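Local coordinates for protein indole-3-acetic acid-amido synthetase GH3.15 (Arabidopsis thaliana, PDB 6E1Q) that conjugates glutamine, and possibly cysteine, to the auxin precursor indole-3-butyric acid, and glutamine to the herbicide 2,4-DB, in an ATP-dependent reaction, at residues 91-96 with 163-168; 104-109 with 328-333. All coordinates share one frame; numbering follows the deposited sequence. Where two conformers were deposited one is given.

Contact 1. Residues 91-96 with 163-168. With CFA ((2,4-dichlorophenoxy)acetic acid), chain D.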
loop_
_atom_site.group_PDB
_atom_site.type_symbol
_atom_site.label_atom_id
_atom_site.label_comp_id
_atom_site.label_asym_id
_atom_site.label_seq_id
_atom_site.Cartn_x
_atom_site.Cartn_y
_atom_site.Cartn_z
ATOM N N ILE A 91 -3.647 -25.486 3.565
ATOM C CA ILE A 91 -3.011 -24.219 3.217
ATOM C C ILE A 91 -2.575 -24.307 1.759
ATOM O O ILE A 91 -1.792 -25.185 1.391
ATOM C CB ILE A 91 -1.816 -23.927 4.139
ATOM C CG1 ILE A 91 -2.241 -23.949 5.609
ATOM C CG2 ILE A 91 -1.111 -22.618 3.747
ATOM C CD1 ILE A 91 -3.295 -22.969 5.938
ATOM N N SER A 92 -3.080 -23.404 0.918
ATOM C CA SER A 92 -2.752 -23.554 -0.498
ATOM C C SER A 92 -1.540 -22.736 -0.929
ATOM O O SER A 92 -0.885 -23.105 -1.908
ATOM C CB SER A 92 -3.952 -23.194 -1.375
ATOM O OG SER A 92 -4.381 -21.890 -1.087
ATOM N N VAL A 93 -1.229 -21.632 -0.236
ATOM C CA VAL A 93 -0.029 -20.838 -0.505
ATOM C C VAL A 93 0.355 -20.133 0.780
ATOM O O VAL A 93 -0.475 -19.934 1.666
ATOM C CB VAL A 93 -0.205 -19.768 -1.626
ATOM C CG1 VAL A 93 -0.134 -20.385 -2.996
ATOM C CG2 VAL A 93 -1.500 -18.959 -1.427
ATOM N N LEU A 94 1.624 -19.740 0.882
ATOM C CA LEU A 94 1.995 -18.719 1.848
ATOM C C LEU A 94 2.181 -17.385 1.150
ATOM O O LEU A 94 2.817 -17.308 0.100
ATOM C CB LEU A 94 3.258 -19.062 2.634
ATOM C CG LEU A 94 3.275 -20.402 3.350
ATOM C CD1 LEU A 94 4.644 -20.716 3.899
ATOM C CD2 LEU A 94 2.233 -20.332 4.461
ATOM N N LEU A 95 1.643 -16.344 1.756
ATOM C CA LEU A 95 1.707 -15.004 1.201
ATOM C C LEU A 95 2.877 -14.240 1.812
ATOM O O LEU A 95 3.016 -14.192 3.039
ATOM C CB LEU A 95 0.399 -14.266 1.466
ATOM C CG LEU A 95 -0.868 -14.810 0.796
ATOM C CD1 LEU A 95 -2.066 -13.927 1.139
ATOM C CD2 LEU A 95 -0.742 -14.943 -0.717
ATOM N N THR A 96 3.743 -13.684 0.962
ATOM C CA THR A 96 4.822 -12.826 1.427
ATOM C C THR A 96 4.288 -11.408 1.560
ATOM O O THR A 96 3.938 -10.780 0.558
ATOM C CB THR A 96 6.005 -12.858 0.473
ATOM O OG1 THR A 96 6.410 -14.210 0.294
ATOM C CG2 THR A 96 7.141 -12.103 1.065
ATOM N N VAL A 163 -1.429 -10.097 -4.315
ATOM C CA VAL A 163 -1.830 -9.634 -5.644
ATOM C C VAL A 163 -1.640 -10.740 -6.674
ATOM O O VAL A 163 -2.551 -11.051 -7.452
ATOM C CB VAL A 163 -1.045 -8.369 -6.026
ATOM C CG1 VAL A 163 -1.320 -8.023 -7.462
ATOM C CG2 VAL A 163 -1.427 -7.215 -5.086
ATOM N N THR A 164 -0.455 -11.363 -6.690
ATOM C CA THR A 164 -0.229 -12.437 -7.656
ATOM C C THR A 164 -1.240 -13.558 -7.463
ATOM O O THR A 164 -1.808 -14.068 -8.433
ATOM C CB THR A 164 1.187 -12.988 -7.535
ATOM O OG1 THR A 164 2.135 -11.969 -7.865
ATOM C CG2 THR A 164 1.361 -14.173 -8.452
ATOM N N SER A 165 -1.481 -13.951 -6.208
ATOM C CA SER A 165 -2.445 -15.014 -5.943
ATOM C C SER A 165 -3.836 -14.613 -6.412
ATOM O O SER A 165 -4.572 -15.432 -6.982
ATOM C CB SER A 165 -2.471 -15.337 -4.447
ATOM O OG SER A 165 -1.225 -15.864 -4.049
ATOM N N PHE A 166 -4.209 -13.353 -6.165
ATOM C CA PHE A 166 -5.504 -12.847 -6.605
ATOM C C PHE A 166 -5.620 -12.898 -8.127
ATOM O O PHE A 166 -6.574 -13.468 -8.668
ATOM C CB PHE A 166 -5.692 -11.423 -6.077
ATOM C CG PHE A 166 -7.063 -10.855 -6.311
ATOM C CD1 PHE A 166 -8.087 -11.082 -5.401
ATOM C CD2 PHE A 166 -7.322 -10.063 -7.421
ATOM C CE1 PHE A 166 -9.351 -10.547 -5.605
ATOM C CE2 PHE A 166 -8.586 -9.528 -7.635
ATOM C CZ PHE A 166 -9.598 -9.773 -6.727
ATOM N N LEU A 167 -4.637 -12.334 -8.831
ATOM C CA LEU A 167 -4.677 -12.307 -10.292
ATOM C C LEU A 167 -4.614 -13.710 -10.878
ATOM O O LEU A 167 -5.386 -14.056 -11.784
ATOM C CB LEU A 167 -3.525 -11.456 -10.832
ATOM C CG LEU A 167 -3.617 -9.994 -10.420
ATOM C CD1 LEU A 167 -2.452 -9.204 -11.001
ATOM C CD2 LEU A 167 -4.967 -9.417 -10.865
ATOM N N LYS A 168 -3.692 -14.532 -10.382
ATOM C CA LYS A 168 -3.578 -15.895 -10.896
ATOM C C LYS A 168 -4.892 -16.657 -10.750
ATOM O O LYS A 168 -5.261 -17.453 -11.620
ATOM C CB LYS A 168 -2.438 -16.618 -10.179
ATOM C CG LYS A 168 -2.076 -17.970 -10.750
ATOM C CD LYS A 168 -1.045 -18.676 -9.875
ATOM C CE LYS A 168 -1.056 -20.183 -10.110
ATOM N NZ LYS A 168 0.300 -20.720 -10.424
HETATM C C1 CFA D . -6.474 -5.674 -1.210
HETATM C C2 CFA D . -6.266 -5.537 -2.722
HETATM C "C1'" CFA D . -7.359 -6.217 -4.743
HETATM C "C2'" CFA D . -6.407 -6.676 -5.647
HETATM C "C3'" CFA D . -6.614 -6.510 -7.012
HETATM C "C4'" CFA D . -7.769 -5.895 -7.471
HETATM C "C5'" CFA D . -8.717 -5.446 -6.570
HETATM CL CL3 CFA D . -4.915 -7.477 -5.071
HETATM C "C6'" CFA D . -8.513 -5.611 -5.212
HETATM O O1 CFA D . -7.641 -5.792 -0.763
HETATM O O2 CFA D . -5.504 -5.665 -0.402
HETATM O "O1'" CFA D . -7.192 -6.375 -3.358
HETATM CL CL4 CFA D . -8.056 -5.675 -9.222
#
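Behind one wall of the acyl-acid pocket, the helix that carries Val-163 and Phe-166 rests on the strand 91-96 through Ser-165, which meets Leu-95 and Val-93. The closest approach is made by one branch of Leu-95, whose CD2 comes within 3.5 Å of Ser-165 OG and also lies near its CB. Val-93 adds a looser touch, CG2 standing 4.1 Å from the same Ser-165 OG. No hydrogen bond joins the two segments. Ser-165 OG, set anti to the carbonyl carbon of its residue (chi1 -65°), is turned back along the helix and bonds to Thr-161 O, just ahead of the helix, which satisfies the hydroxyl while methyl groups of the strand lie against it. Leu-95 does not aim its CB at the helix; the contact is made by CD2, the branch not anti to CA.

This is a strand-against-helix contact within the GH3 N-terminal domain, a member of the ANL clan of adenylating enzymes. Strand 91-97 lies in a mixed four-stranded sheet between strands 105-111 and 158-160, and a classic beta bulge, Ser-92 and Val-93 both facing Leu-110, includes one of the residues that touch the helix.

Two neighbouring residues of the helix, Val-163 and Phe-166, meet the ligand, here (2,4-dichlorophenoxy)acetic acid. Val-163 CG2 touches the chlorine CL3 at 3.5 Å. Phe-166 presents one ring face to the dichlorophenyl group, with the ligand atom C2' 3.9 Å above the plane and displaced toward the rim; CD2 of Phe-166 is 3.6 Å from the ligand atom C3'. With CG anti to the backbone N (chi1 -172°), the phenylalanine ring is swung out from the helix to the chlorinated ring, and Ile-119 and Ser-122 of helix 112-132 also pack against it.

Contact 2. Residues 104-109 with 328-333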
loop_
_atom_site.group_PDB
_atom_site.type_symbol
_atom_site.label_atom_id
_atom_site.label_comp_id
_atom_site.label_asym_id
_atom_site.label_seq_id
_atom_site.Cartn_x
_atom_site.Cartn_y
_atom_site.Cartn_z
ATOM N N VAL A 104 12.435 -9.826 8.133
ATOM C CA VAL A 104 12.013 -10.379 6.894
ATOM C C VAL A 104 10.508 -10.334 6.743
ATOM O O VAL A 104 9.800 -10.185 7.671
ATOM C CB VAL A 104 12.543 -11.787 6.758
ATOM C CG1 VAL A 104 14.047 -11.728 6.692
ATOM C CG2 VAL A 104 12.116 -12.632 7.935
ATOM N N PRO A 105 10.039 -10.454 5.542
ATOM C CA PRO A 105 8.594 -10.430 5.316
ATOM C C PRO A 105 7.893 -11.527 6.104
ATOM O O PRO A 105 8.437 -12.607 6.328
ATOM C CB PRO A 105 8.469 -10.635 3.800
ATOM C CG PRO A 105 9.865 -10.993 3.310
ATOM C CD PRO A 105 10.791 -10.360 4.281
ATOM N N LYS A 106 6.702 -11.211 6.592
ATOM C CA LYS A 106 5.882 -12.231 7.217
ATOM C C LYS A 106 5.370 -13.188 6.149
ATOM O O LYS A 106 5.088 -12.790 5.017
ATOM C CB LYS A 106 4.693 -11.610 7.958
ATOM C CG LYS A 106 5.009 -10.572 9.039
ATOM C CD LYS A 106 3.692 -9.953 9.554
ATOM C CE LYS A 106 3.914 -8.989 10.715
ATOM N NZ LYS A 106 2.623 -8.615 11.388
ATOM N N LEU A 107 5.267 -14.457 6.516
ATOM C CA LEU A 107 4.668 -15.487 5.678
ATOM C C LEU A 107 3.307 -15.833 6.272
ATOM O O LEU A 107 3.222 -16.271 7.422
ATOM C CB LEU A 107 5.572 -16.723 5.588
ATOM C CG LEU A 107 6.975 -16.525 4.997
ATOM C CD1 LEU A 107 7.670 -17.865 4.834
ATOM C CD2 LEU A 107 6.921 -15.787 3.646
ATOM N N ILE A 108 2.250 -15.602 5.510
ATOM C CA ILE A 108 0.890 -15.707 6.021
ATOM C C ILE A 108 0.151 -16.828 5.289
ATOM O O ILE A 108 0.025 -16.792 4.060
ATOM C CB ILE A 108 0.139 -14.374 5.881
ATOM C CG1 ILE A 108 0.822 -13.281 6.724
ATOM C CG2 ILE A 108 -1.311 -14.536 6.309
ATOM C CD1 ILE A 108 0.821 -13.567 8.213
ATOM N N PRO A 109 -0.366 -17.831 5.997
ATOM C CA PRO A 109 -1.141 -18.891 5.331
ATOM C C PRO A 109 -2.389 -18.344 4.658
ATOM O O PRO A 109 -3.022 -17.412 5.157
ATOM C CB PRO A 109 -1.507 -19.842 6.477
ATOM C CG PRO A 109 -0.499 -19.549 7.555
ATOM C CD PRO A 109 -0.187 -18.081 7.435
ATOM N N SER A 328 -5.187 -6.845 3.951
ATOM C CA SER A 328 -3.823 -7.269 4.220
ATOM C C SER A 328 -3.738 -8.729 3.831
ATOM O O SER A 328 -4.757 -9.366 3.555
ATOM C CB SER A 328 -3.434 -7.066 5.692
ATOM O OG SER A 328 -4.234 -7.897 6.524
ATOM N N SER A 329 -2.509 -9.257 3.794
ATOM C CA SER A 329 -2.345 -10.684 3.536
ATOM C C SER A 329 -3.212 -11.494 4.481
ATOM O O SER A 329 -3.827 -12.480 4.072
ATOM C CB SER A 329 -0.876 -11.097 3.675
ATOM O OG SER A 329 -0.103 -10.507 2.646
ATOM N N GLU A 330 -3.297 -11.056 5.744
ATOM C CA GLU A 330 -3.994 -11.806 6.786
ATOM C C GLU A 330 -5.512 -11.772 6.613
ATOM O O GLU A 330 -6.205 -12.736 6.972
ATOM C CB GLU A 330 -3.613 -11.238 8.157
ATOM C CG GLU A 330 -2.127 -11.415 8.544
ATOM C CD GLU A 330 -1.271 -10.185 8.268
ATOM O OE1 GLU A 330 -0.223 -10.021 8.940
ATOM O OE2 GLU A 330 -1.645 -9.392 7.380
ATOM N N CYS A 331 -6.052 -10.677 6.092
ATOM C CA CYS A 331 -7.505 -10.536 6.051
ATOM C C CYS A 331 -7.909 -9.412 5.115
ATOM O O CYS A 331 -7.371 -8.306 5.215
ATOM C CB CYS A 331 -8.061 -10.249 7.453
ATOM S SG CYS A 331 -9.809 -10.646 7.600
ATOM N N PHE A 332 -8.860 -9.665 4.223
ATOM C CA PHE A 332 -9.526 -8.562 3.534
ATOM C C PHE A 332 -10.564 -7.967 4.473
ATOM O O PHE A 332 -11.413 -8.693 4.998
ATOM C CB PHE A 332 -10.207 -9.027 2.250
ATOM C CG PHE A 332 -10.780 -7.907 1.455
ATOM C CD1 PHE A 332 -9.957 -6.923 0.932
ATOM C CD2 PHE A 332 -12.144 -7.809 1.250
ATOM C CE1 PHE A 332 -10.484 -5.872 0.205
ATOM C CE2 PHE A 332 -12.672 -6.756 0.518
ATOM C CZ PHE A 332 -11.841 -5.794 -0.004
ATOM N N MET A 333 -10.515 -6.657 4.680
ATOM C CA MET A 333 -11.230 -6.121 5.836
ATOM C C MET A 333 -12.319 -5.114 5.512
ATOM O O MET A 333 -13.399 -5.187 6.110
ATOM C CB MET A 333 -10.237 -5.501 6.808
ATOM C CG MET A 333 -9.569 -6.559 7.655
ATOM S SD MET A 333 -8.271 -5.947 8.709
ATOM C CE MET A 333 -6.923 -5.768 7.534
#
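Ile-108 holds CG1 anti to its own carbonyl carbon and CG2 anti to its backbone N (chi1 -63°), which brings both branches against Glu-330, while a bend at chi2 of 97° curls the glutamate so that its CG and carboxylate lie across the isoleucine. The two side chains cross at about a right angle. Ile-108 CD1 reaches Glu-330 CG at 3.7 Å and also lies close to OE1, and Ile-108 CG2 rests on the glutamate's CA and CG. Beside them Ser-329 turns its CB to Ile-108 CB, 4.1 Å apart, and its backbone O lies 3.9 Å from Ile-108 CG2.

Ser-328, Ser-329 and Glu-330 belong to the ATP-binding site of this adenylating enzyme, in the connection between strands 321-327 and 332-335. A hydrophobic side chain of strand 105-111 thus backs a polar turn that serves the nucleotide. Inside that turn Ser-328 OG donates to Glu-330 OE2 over 3.1 Å, arriving on the anti side of the carboxylate and 30° out of its plane. Ser-328 N also bonds to Cys-331 O, closing the turn through the backbone, and Arg-118 holds Ser-329 O from outside.

At the other oxygen the chemistry changes. Lys-106, extended beyond CG, crosses the glutamate at about a right angle, and its NZ stands 4.0 Å from Glu-330 OE1, too far for a salt bridge. Both atoms instead bond to Tyr-404 OH, which links the lysine and the glutamate through one hydroxyl. Phe-332, further along the same segment, binds the acyl substrate and packs on Met-354.

Overall arrangement
Contact 1 is buried and contact 2 only partly so, and their centres lie about 10 Å apart. Each draws one strand from the same sheet, 91-97 and 105-111 being antiparallel neighbours in it: Leu-95 N probably bonds to Ile-108 O at 2.9 Å, and Ile-91 packs on Pro-109. From this common support the two contacts reach different parts of the active site. The 91-96 strand backs a helix lining the acyl pocket, through leucine and valine methyls set against one serine, with no hydrogen bond across; strand 105-111 backs the ATP-binding turn, where aliphatic packing gives way to a carboxylate and a lysine joined by a tyrosine. Leu-95 CD1 also touches Ser-329 O, bringing contact 1 against that turn.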